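Local structure of putative Zn-dependent Alcohol Dehydrogenase (Rhodobacter sphaeroides, 3IV6) at residues E41-G46 with F113-R118; F58-A63 with A68-F73; R122-E127 with D177-F182. The protein binds S-adenosylmethionine on a Rossmann-like fold and, despite its alcohol dehydrogenase name, is probably an S-adenosylmethionine-dependent methyltransferase. One frame throughout, in Å; residues are numbered along the deposited sequence.

Overall arrangement
The three contacts illustrate how a Rossmann-like domain is built round its S-adenosylmethionine site. Contacts 1 and 2 lie on the same side of the chain's centre, their own centres about 8 Å apart, and both reach the seven-stranded mixed sheet; contact 2, within the unit of strand 48-52, helix 57-65 and strand 69-74, is nested along the chain inside the loop that contact 1 closes. Contact 3 follows later, across the chain's centre and about 26 Å from contact 1 (centre to centre), where the start of helix 125-139 meets a small antiparallel sheet. Strand 113-117 is followed, after a short loop, by that helix, and contacts 1 and 3 both contribute to the S-adenosylmethionine pocket.

Contact 1: residues E41-G46 with F113-R118; sequences ENIVPG and FVLNDR. With SAM (S-adenosylmethionine), chain E.
I43 lies flat over the ring of F113, and this CH-pi contact carries most of the meeting between E41-G46 and F113-R118. Its CG1 stands 3.7 Å from the centroid of the F113 ring, 10° off the normal, hence almost directly above the middle of one face. The torsion of I43 turns CG1 away from its carbonyl carbon (chi1 -58°), and CD1 runs on over the CG side of the same ring. Purely apolar contact continues: CD1 of I43 reaches CD2 of L115 at 4.3 Å, two residues farther along the strand and on the same face. With an alanine at F113 the ring face under I43 CG1 is gone, and a gap is likely to open beside the loop. This loop joins helix 33-39 to strand 48-52, the first strand of the Rossmann-like sheet, and strand 113-117 is hydrogen-bonded next to strand 48-52. Polar interactions gather at the strand's other end, in the S-adenosylmethionine pocket. R118 NE donates to D117 OD1 at 3.3 Å in a salt bridge, with the oxygen nearly in the guanidinium plane but the donor above the carboxylate plane; S147 OG is a second partner of D117 OD1, and A28 O takes R118 NH1.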
loop_
_atom_site.group_PDB
_atom_site.type_symbol
_atom_site.label_atom_id
_atom_site.label_comp_id
_atom_site.label_asym_id
_atom_site.label_seq_id
_atom_site.Cartn_x
_atom_site.Cartn_y
_atom_site.Cartn_z
ATOM N N GLU A 41 -5.155 14.240 10.498
ATOM C CA GLU A 41 -5.460 15.628 10.790
ATOM C C GLU A 41 -6.778 16.086 10.210
ATOM O O GLU A 41 -7.074 15.805 9.069
ATOM C CB GLU A 41 -4.370 16.533 10.262
ATOM C CG GLU A 41 -3.039 16.328 10.913
ATOM C CD GLU A 41 -1.977 17.189 10.282
ATOM O OE1 GLU A 41 -2.282 17.902 9.294
ATOM O OE2 GLU A 41 -0.834 17.148 10.772
ATOM N N ASN A 42 -7.545 16.830 11.000
ATOM C CA ASN A 42 -8.806 17.381 10.537
ATOM C C ASN A 42 -9.840 16.303 10.373
ATOM O O ASN A 42 -10.915 16.574 9.847
ATOM C CB ASN A 42 -8.655 18.099 9.204
ATOM C CG ASN A 42 -7.727 19.274 9.282
ATOM O OD1 ASN A 42 -7.275 19.651 10.365
ATOM N ND2 ASN A 42 -7.417 19.859 8.124
ATOM N N ILE A 43 -9.498 15.077 10.777
ATOM C CA ILE A 43 -10.486 14.012 10.889
ATOM C C ILE A 43 -11.034 13.988 12.319
ATOM O O ILE A 43 -10.276 13.971 13.299
ATOM C CB ILE A 43 -9.935 12.652 10.531
ATOM C CG1 ILE A 43 -9.381 12.666 9.111
ATOM C CG2 ILE A 43 -11.017 11.586 10.717
ATOM C CD1 ILE A 43 -8.766 11.353 8.722
ATOM N N VAL A 44 -12.365 14.011 12.433
ATOM C CA VAL A 44 -13.010 14.344 13.714
ATOM C C VAL A 44 -13.936 13.222 14.138
ATOM O O VAL A 44 -14.283 12.395 13.316
ATOM C CB VAL A 44 -13.760 15.723 13.648
ATOM C CG1 VAL A 44 -12.834 16.778 13.099
ATOM C CG2 VAL A 44 -14.996 15.644 12.765
ATOM N N PRO A 45 -14.314 13.168 15.425
ATOM C CA PRO A 45 -15.179 12.033 15.795
ATOM C C PRO A 45 -16.464 11.984 14.960
ATOM O O PRO A 45 -17.086 12.974 14.680
ATOM C CB PRO A 45 -15.474 12.268 17.294
ATOM C CG PRO A 45 -14.370 13.198 17.765
ATOM C CD PRO A 45 -14.022 14.055 16.566
ATOM N N GLY A 46 -16.839 10.808 14.503
ATOM C CA GLY A 46 -18.032 10.715 13.693
ATOM C C GLY A 46 -17.749 10.581 12.228
ATOM O O GLY A 46 -18.628 10.171 11.479
ATOM N N PHE A 113 -13.116 9.828 4.272
ATOM C CA PHE A 113 -11.678 9.678 4.073
ATOM C C PHE A 113 -11.259 8.265 3.712
ATOM O O PHE A 113 -11.755 7.290 4.276
ATOM C CB PHE A 113 -10.912 10.114 5.316
ATOM C CG PHE A 113 -11.087 11.558 5.654
ATOM C CD1 PHE A 113 -10.276 12.516 5.076
ATOM C CD2 PHE A 113 -12.068 11.961 6.551
ATOM C CE1 PHE A 113 -10.435 13.851 5.392
ATOM C CE2 PHE A 113 -12.239 13.278 6.865
ATOM C CZ PHE A 113 -11.423 14.232 6.291
ATOM N N VAL A 114 -10.341 8.164 2.754
ATOM C CA VAL A 114 -9.682 6.890 2.494
ATOM C C VAL A 114 -8.203 7.099 2.744
ATOM O O VAL A 114 -7.564 7.962 2.128
ATOM C CB VAL A 114 -9.915 6.397 1.053
ATOM C CG1 VAL A 114 -8.803 5.405 0.612
ATOM C CG2 VAL A 114 -11.294 5.768 0.910
ATOM N N LEU A 115 -7.671 6.339 3.686
ATOM C CA LEU A 115 -6.241 6.381 4.008
ATOM C C LEU A 115 -5.489 5.093 3.579
ATOM O O LEU A 115 -6.021 3.981 3.665
ATOM C CB LEU A 115 -6.043 6.624 5.508
ATOM C CG LEU A 115 -7.064 7.527 6.190
ATOM C CD1 LEU A 115 -6.854 7.508 7.680
ATOM C CD2 LEU A 115 -7.053 8.939 5.643
ATOM N N ASN A 116 -4.264 5.253 3.083
ATOM C CA ASN A 116 -3.332 4.124 3.031
ATOM C C ASN A 116 -1.873 4.551 3.042
ATOM O O ASN A 116 -1.526 5.616 2.497
ATOM C CB ASN A 116 -3.633 3.194 1.849
ATOM C CG ASN A 116 -3.751 3.937 0.516
ATOM O OD1 ASN A 116 -4.846 4.298 0.091
ATOM N ND2 ASN A 116 -2.625 4.117 -0.163
ATOM N N ASP A 117 -1.038 3.741 3.692
ATOM C CA ASP A 117 0.387 4.033 3.808
ATOM C C ASP A 117 1.251 3.122 2.948
ATOM O O ASP A 117 1.460 1.965 3.300
ATOM C CB ASP A 117 0.854 3.913 5.257
ATOM C CG ASP A 117 2.343 4.262 5.425
ATOM O OD1 ASP A 117 2.847 5.192 4.745
ATOM O OD2 ASP A 117 3.005 3.622 6.264
ATOM N N ARG A 118 1.765 3.657 1.843
ATOM C CA ARG A 118 2.731 2.954 1.001
ATOM C C ARG A 118 2.156 1.696 0.332
ATOM O O ARG A 118 2.873 0.731 0.013
ATOM C CB ARG A 118 4.000 2.671 1.787
ATOM C CG ARG A 118 4.903 3.891 1.902
ATOM C CD ARG A 118 6.079 3.680 2.864
ATOM N NE ARG A 118 5.754 3.794 4.283
ATOM C CZ ARG A 118 6.633 3.539 5.263
ATOM N NH1 ARG A 118 7.854 3.160 4.939
ATOM N NH2 ARG A 118 6.310 3.647 6.563
HETATM N N SAM E . 2.051 -2.587 5.014
HETATM C CA SAM E . 2.691 -1.284 5.002
HETATM C C SAM E . 2.134 -0.393 6.092
HETATM O O SAM E . 1.234 -0.744 6.867
HETATM O OXT SAM E . 2.642 0.701 6.185
HETATM C CB SAM E . 2.613 -0.639 3.624
HETATM C CG SAM E . 2.148 -1.558 2.486
HETATM S SD SAM E . 0.354 -1.824 2.317
HETATM C CE SAM E . -0.340 -0.983 3.769
HETATM C "C5'" SAM E . 0.167 -3.621 2.595
HETATM C "C4'" SAM E . -1.175 -4.140 3.098
HETATM O "O4'" SAM E . -2.175 -3.906 2.122
HETATM C "C3'" SAM E . -1.181 -5.641 3.325
HETATM O "O3'" SAM E . -1.994 -5.876 4.452
HETATM C "C2'" SAM E . -1.894 -6.213 2.118
HETATM O "O2'" SAM E . -2.658 -7.352 2.450
HETATM C "C1'" SAM E . -2.814 -5.083 1.690
HETATM N N9 SAM E . -2.975 -5.039 0.230
HETATM C C8 SAM E . -1.969 -5.108 -0.699
HETATM N N7 SAM E . -2.519 -5.060 -1.942
HETATM C C5 SAM E . -3.874 -4.960 -1.833
HETATM C C6 SAM E . -4.906 -4.874 -2.786
HETATM N N6 SAM E . -4.676 -4.891 -4.102
HETATM N N1 SAM E . -6.201 -4.797 -2.339
HETATM C C2 SAM E . -6.455 -4.821 -0.973
HETATM N N3 SAM E . -5.456 -4.889 -0.032
HETATM C C4 SAM E . -4.173 -4.959 -0.458
#

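Contact 2: residues F58-A63 with A68-F73; sequences FLIEKA and ASVTVF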
loop_
_atom_site.group_PDB
_atom_site.type_symbol
_atom_site.label_atom_id
_atom_site.label_comp_id
_atom_site.label_asym_id
_atom_site.label_seq_id
_atom_site.Cartn_x
_atom_site.Cartn_y
_atom_site.Cartn_z
ATOM N N PHE A 58 -1.614 0.221 13.782
ATOM C CA PHE A 58 -1.542 1.308 14.760
ATOM C C PHE A 58 -2.218 2.566 14.236
ATOM O O PHE A 58 -2.858 3.289 14.994
ATOM C CB PHE A 58 -0.098 1.547 15.259
ATOM C CG PHE A 58 0.512 0.313 15.865
ATOM C CD1 PHE A 58 -0.022 -0.232 17.022
ATOM C CD2 PHE A 58 1.559 -0.353 15.238
ATOM C CE1 PHE A 58 0.506 -1.394 17.564
ATOM C CE2 PHE A 58 2.079 -1.503 15.769
ATOM C CZ PHE A 58 1.551 -2.025 16.934
ATOM N N LEU A 59 -2.108 2.793 12.929
ATOM C CA LEU A 59 -2.905 3.820 12.275
ATOM C C LEU A 59 -4.400 3.558 12.462
ATOM O O LEU A 59 -5.167 4.441 12.792
ATOM C CB LEU A 59 -2.592 3.886 10.793
ATOM C CG LEU A 59 -3.565 4.819 10.090
ATOM C CD1 LEU A 59 -3.440 6.239 10.673
ATOM C CD2 LEU A 59 -3.233 4.848 8.639
ATOM N N ILE A 60 -4.820 2.323 12.272
ATOM C CA ILE A 60 -6.227 2.024 12.425
ATOM C C ILE A 60 -6.660 2.285 13.863
ATOM O O ILE A 60 -7.750 2.780 14.111
ATOM C CB ILE A 60 -6.511 0.582 11.957
ATOM C CG1 ILE A 60 -6.395 0.505 10.421
ATOM C CG2 ILE A 60 -7.864 0.079 12.462
ATOM C CD1 ILE A 60 -5.798 -0.852 9.863
ATOM N N GLU A 61 -5.782 1.993 14.815
ATOM C CA GLU A 61 -6.134 2.087 16.232
ATOM C C GLU A 61 -6.240 3.552 16.708
ATOM O O GLU A 61 -7.078 3.862 17.551
ATOM C CB GLU A 61 -5.135 1.288 17.056
ATOM C CG GLU A 61 -5.439 1.129 18.525
ATOM C CD GLU A 61 -4.488 0.115 19.177
ATOM O OE1 GLU A 61 -3.805 -0.643 18.429
ATOM O OE2 GLU A 61 -4.433 0.064 20.430
ATOM N N LYS A 62 -5.409 4.447 16.165
ATOM C CA LYS A 62 -5.533 5.875 16.438
ATOM C C LYS A 62 -6.799 6.460 15.804
ATOM O O LYS A 62 -7.433 7.354 16.371
ATOM C CB LYS A 62 -4.302 6.657 15.982
ATOM C CG LYS A 62 -3.070 6.433 16.842
ATOM C CD LYS A 62 -3.346 6.506 18.335
ATOM C CE LYS A 62 -2.031 6.562 19.126
ATOM N NZ LYS A 62 -2.106 7.193 20.476
ATOM N N ALA A 63 -7.167 5.945 14.635
ATOM C CA ALA A 63 -8.413 6.318 13.978
ATOM C C ALA A 63 -9.596 6.023 14.849
ATOM O O ALA A 63 -10.496 6.853 14.952
ATOM C CB ALA A 63 -8.572 5.567 12.723
ATOM N N ALA A 68 -13.583 8.085 14.976
ATOM C CA ALA A 68 -14.023 7.905 13.602
ATOM C C ALA A 68 -14.636 6.546 13.511
ATOM O O ALA A 68 -14.301 5.686 14.303
ATOM C CB ALA A 68 -12.841 7.997 12.642
ATOM N N SER A 69 -15.544 6.382 12.546
ATOM C CA SER A 69 -16.186 5.117 12.221
ATOM C C SER A 69 -15.370 4.478 11.121
ATOM O O SER A 69 -15.495 4.870 9.960
ATOM C CB SER A 69 -17.618 5.350 11.734
ATOM O OG SER A 69 -18.538 5.225 12.802
ATOM N N VAL A 70 -14.525 3.515 11.504
ATOM C CA VAL A 70 -13.514 2.919 10.623
ATOM C C VAL A 70 -13.887 1.591 10.025
ATOM O O VAL A 70 -14.318 0.687 10.708
ATOM C CB VAL A 70 -12.248 2.655 11.413
ATOM C CG1 VAL A 70 -11.158 2.117 10.515
ATOM C CG2 VAL A 70 -11.826 3.917 12.150
ATOM N N THR A 71 -13.691 1.487 8.729
ATOM C CA THR A 71 -13.817 0.241 7.992
ATOM C C THR A 71 -12.428 -0.059 7.428
ATOM O O THR A 71 -11.797 0.827 6.868
ATOM C CB THR A 71 -14.842 0.382 6.804
ATOM O OG1 THR A 71 -16.172 0.562 7.306
ATOM C CG2 THR A 71 -14.832 -0.841 5.937
ATOM N N VAL A 72 -11.949 -1.290 7.571
ATOM C CA VAL A 72 -10.683 -1.682 6.963
ATOM C C VAL A 72 -10.921 -2.616 5.792
ATOM O O VAL A 72 -11.732 -3.529 5.893
ATOM C CB VAL A 72 -9.786 -2.434 7.958
ATOM C CG1 VAL A 72 -8.475 -2.887 7.284
ATOM C CG2 VAL A 72 -9.553 -1.593 9.222
ATOM N N PHE A 73 -10.207 -2.382 4.692
ATOM C CA PHE A 73 -10.246 -3.238 3.513
ATOM C C PHE A 73 -8.893 -3.883 3.295
ATOM O O PHE A 73 -7.859 -3.241 3.432
ATOM C CB PHE A 73 -10.628 -2.433 2.286
ATOM C CG PHE A 73 -12.015 -1.870 2.357
ATOM C CD1 PHE A 73 -13.118 -2.716 2.459
ATOM C CD2 PHE A 73 -12.236 -0.481 2.325
ATOM C CE1 PHE A 73 -14.395 -2.217 2.510
ATOM C CE2 PHE A 73 -13.545 0.047 2.395
ATOM C CZ PHE A 73 -14.615 -0.828 2.484
#
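Three side chains, I60, V70 and V72, together with the methyl of A63, form the apolar seam between helix 57-65 and strand 69-74. CG2 of V72 is the common meeting point at the far end of the strand: I60 CD1 comes to 3.9 Å from it, and CG1 and CG2 of I60 lie hardly farther off, so three carbons of the isoleucine meet a single methyl while the two side chains cross at about a right angle. One turn later on the helix, A63 CB rests against V70 CG2 at 3.7 Å. Both valines hold CG1 anti to the backbone N (chi1 -177° for V70 and 178° for V72), which sets CG2 beside that N and presents it to the helix. I60 CG2 also approaches V70 CG1, at 4.3 Å, and bridges the two valines. The pair is the second half of the beta-alpha-beta unit begun by strand 48-52, a crossover that is right-handed in Rossmann-like folds; the helix runs back against the strand at 157° with the segment axes 9.1 Å apart. At the turn from helix to strand, A68 N gives a weak hydrogen bond to A63 O at 3.3 Å, and A68 CB lies close to the same oxygen. Farther out, the neighbouring strand 48-52 flanks this seam: V51 meets I60, V49 meets A68, and both share backbone hydrogen bonds with T71. Just beyond V72, D74 binds S-adenosylmethionine.

Contact 3: residues R122-E127 with D177-F182; sequences RFTTEE and DKTFHF
T125 OG1 and D177 OD2, 3.1 Å apart, make the polar link between the start of helix 125-139 and the approach to strand 179-181. The hydroxyl's proton has more than one acceptor within reach; T215 OG1 is a second, weak partner of T125 OG1. D177 sends its carboxylate between its own backbone N and carbonyl carbon (chi1 65°), where OD1 also lies 3.0 Å from T179 OG1 in a weak interaction whose proton is likewise not settled; T215 OG1 hydrogen-bonds to T179 OG1 as well. A lighter apolar touch accompanies these bonds, the methyl CG2 of T124 lying 4.4 Å from CG2 of T179. T124 occupies the N-cap position and pairs with E127 in a capping box: E127 N donates to T124 OG1 at 3.2 Å, and T124 N returns a weak, long bond to E127 OE1 at 3.4 Å, an oxygen also paired with K10 NZ. The pair caps the first turn of the helix, next to T125. K178 and T179 form a G1 beta bulge opposite strand 173-174. The contact sits where helix 125-139 begins beside the three-stranded antiparallel sheet: strand 179-181 lies between 173-174 and 213-215, and T124 rests on K213 and T215 of the latter.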
loop_
_atom_site.group_PDB
_atom_site.type_symbol
_atom_site.label_atom_id
_atom_site.label_comp_id
_atom_site.label_asym_id
_atom_site.label_seq_id
_atom_site.Cartn_x
_atom_site.Cartn_y
_atom_site.Cartn_z
ATOM N N ARG A 122 3.025 -1.351 -3.601
ATOM C CA ARG A 122 2.719 -2.744 -3.815
ATOM C C ARG A 122 2.055 -2.984 -5.153
ATOM O O ARG A 122 1.584 -4.101 -5.415
ATOM C CB ARG A 122 1.825 -3.296 -2.696
ATOM C CG ARG A 122 2.500 -3.373 -1.316
ATOM C CD ARG A 122 3.996 -3.698 -1.454
ATOM N NE ARG A 122 4.772 -2.780 -0.631
ATOM C CZ ARG A 122 5.886 -2.165 -1.001
ATOM N NH1 ARG A 122 6.409 -2.364 -2.189
ATOM N NH2 ARG A 122 6.477 -1.344 -0.157
ATOM N N PHE A 123 2.031 -1.949 -5.997
ATOM C CA PHE A 123 1.444 -2.051 -7.326
ATOM C C PHE A 123 2.409 -1.869 -8.490
ATOM O O PHE A 123 3.490 -1.275 -8.377
ATOM C CB PHE A 123 0.288 -1.049 -7.511
ATOM C CG PHE A 123 -0.797 -1.144 -6.464
ATOM C CD1 PHE A 123 -1.240 -2.392 -5.996
ATOM C CD2 PHE A 123 -1.396 0.011 -5.971
ATOM C CE1 PHE A 123 -2.212 -2.504 -5.041
ATOM C CE2 PHE A 123 -2.409 -0.083 -5.002
ATOM C CZ PHE A 123 -2.811 -1.374 -4.527
ATOM N N THR A 124 1.988 -2.406 -9.630
ATOM C CA THR A 124 2.514 -1.997 -10.922
ATOM C C THR A 124 1.795 -0.705 -11.272
ATOM O O THR A 124 0.871 -0.293 -10.567
ATOM C CB THR A 124 2.199 -3.007 -12.017
ATOM O OG1 THR A 124 0.773 -3.143 -12.168
ATOM C CG2 THR A 124 2.877 -4.353 -11.743
ATOM N N THR A 125 2.203 -0.065 -12.356
ATOM C CA THR A 125 1.584 1.186 -12.754
ATOM C C THR A 125 0.097 1.048 -13.127
ATOM O O THR A 125 -0.721 1.800 -12.619
ATOM C CB THR A 125 2.353 1.814 -13.891
ATOM O OG1 THR A 125 3.732 1.853 -13.528
ATOM C CG2 THR A 125 1.860 3.217 -14.141
ATOM N N GLU A 126 -0.262 0.119 -14.011
ATOM C CA GLU A 126 -1.674 -0.095 -14.303
ATOM C C GLU A 126 -2.482 -0.597 -13.090
ATOM O O GLU A 126 -3.676 -0.314 -12.969
ATOM C CB GLU A 126 -1.863 -1.047 -15.487
ATOM C CG GLU A 126 -1.356 -2.463 -15.236
ATOM C CD GLU A 126 -2.442 -3.440 -14.751
ATOM O OE1 GLU A 126 -3.629 -3.044 -14.661
ATOM O OE2 GLU A 126 -2.102 -4.616 -14.462
ATOM N N GLU A 127 -1.860 -1.359 -12.204
ATOM C CA GLU A 127 -2.531 -1.728 -10.976
ATOM C C GLU A 127 -2.786 -0.461 -10.099
ATOM O O GLU A 127 -3.891 -0.243 -9.579
ATOM C CB GLU A 127 -1.695 -2.735 -10.203
ATOM C CG GLU A 127 -1.973 -4.170 -10.421
ATOM C CD GLU A 127 -1.390 -5.050 -9.286
ATOM O OE1 GLU A 127 -0.174 -4.940 -8.998
ATOM O OE2 GLU A 127 -2.155 -5.853 -8.676
ATOM N N ASP A 177 9.586 2.041 -16.974
ATOM C CA ASP A 177 8.854 2.591 -15.825
ATOM C C ASP A 177 9.342 2.079 -14.470
ATOM O O ASP A 177 8.646 2.250 -13.460
ATOM C CB ASP A 177 7.336 2.339 -15.923
ATOM C CG ASP A 177 6.966 0.851 -15.867
ATOM O OD1 ASP A 177 7.819 -0.019 -16.171
ATOM O OD2 ASP A 177 5.792 0.560 -15.528
ATOM N N LYS A 178 10.508 1.435 -14.452
ATOM C CA LYS A 178 11.099 0.971 -13.207
ATOM C C LYS A 178 10.257 -0.101 -12.464
ATOM O O LYS A 178 9.982 0.012 -11.266
ATOM C CB LYS A 178 11.416 2.173 -12.315
ATOM C CG LYS A 178 12.198 3.248 -13.082
ATOM C CD LYS A 178 12.318 4.557 -12.313
ATOM C CE LYS A 178 11.085 5.416 -12.470
ATOM N NZ LYS A 178 11.226 6.703 -11.696
ATOM N N THR A 179 9.878 -1.152 -13.175
ATOM C CA THR A 179 9.162 -2.229 -12.528
ATOM C C THR A 179 10.074 -3.410 -12.285
ATOM O O THR A 179 10.760 -3.848 -13.187
ATOM C CB THR A 179 7.988 -2.709 -13.383
ATOM O OG1 THR A 179 7.182 -1.591 -13.745
ATOM C CG2 THR A 179 7.131 -3.677 -12.621
ATOM N N PHE A 180 10.069 -3.927 -11.062
ATOM C CA PHE A 180 10.791 -5.143 -10.735
ATOM C C PHE A 180 9.891 -6.377 -10.738
ATOM O O PHE A 180 8.749 -6.314 -10.283
ATOM C CB PHE A 180 11.407 -5.014 -9.364
ATOM C CG PHE A 180 12.628 -4.150 -9.324
ATOM C CD1 PHE A 180 13.850 -4.626 -9.769
ATOM C CD2 PHE A 180 12.564 -2.881 -8.791
ATOM C CE1 PHE A 180 14.970 -3.847 -9.708
ATOM C CE2 PHE A 180 13.690 -2.087 -8.740
ATOM C CZ PHE A 180 14.892 -2.574 -9.198
ATOM N N HIS A 181 10.399 -7.487 -11.281
ATOM C CA HIS A 181 9.770 -8.805 -11.095
ATOM C C HIS A 181 10.628 -9.708 -10.223
ATOM O O HIS A 181 11.601 -10.274 -10.704
ATOM C CB HIS A 181 9.540 -9.518 -12.410
ATOM C CG HIS A 181 8.470 -10.548 -12.319
ATOM N ND1 HIS A 181 7.783 -11.019 -13.420
ATOM C CD2 HIS A 181 7.922 -11.158 -11.242
ATOM C CE1 HIS A 181 6.875 -11.894 -13.021
ATOM N NE2 HIS A 181 6.930 -11.989 -11.704
ATOM N N PHE A 182 10.302 -9.851 -8.950
ATOM C CA PHE A 182 11.276 -10.476 -8.051
ATOM C C PHE A 182 11.506 -11.981 -8.308
ATOM O O PHE A 182 12.643 -12.468 -8.342
ATOM C CB PHE A 182 10.869 -10.223 -6.598
ATOM C CG PHE A 182 10.604 -8.794 -6.302
ATOM C CD1 PHE A 182 11.651 -7.863 -6.295
ATOM C CD2 PHE A 182 9.307 -8.368 -6.048
ATOM C CE1 PHE A 182 11.412 -6.517 -6.023
ATOM C CE2 PHE A 182 9.047 -7.038 -5.793
ATOM C CZ PHE A 182 10.113 -6.098 -5.771
#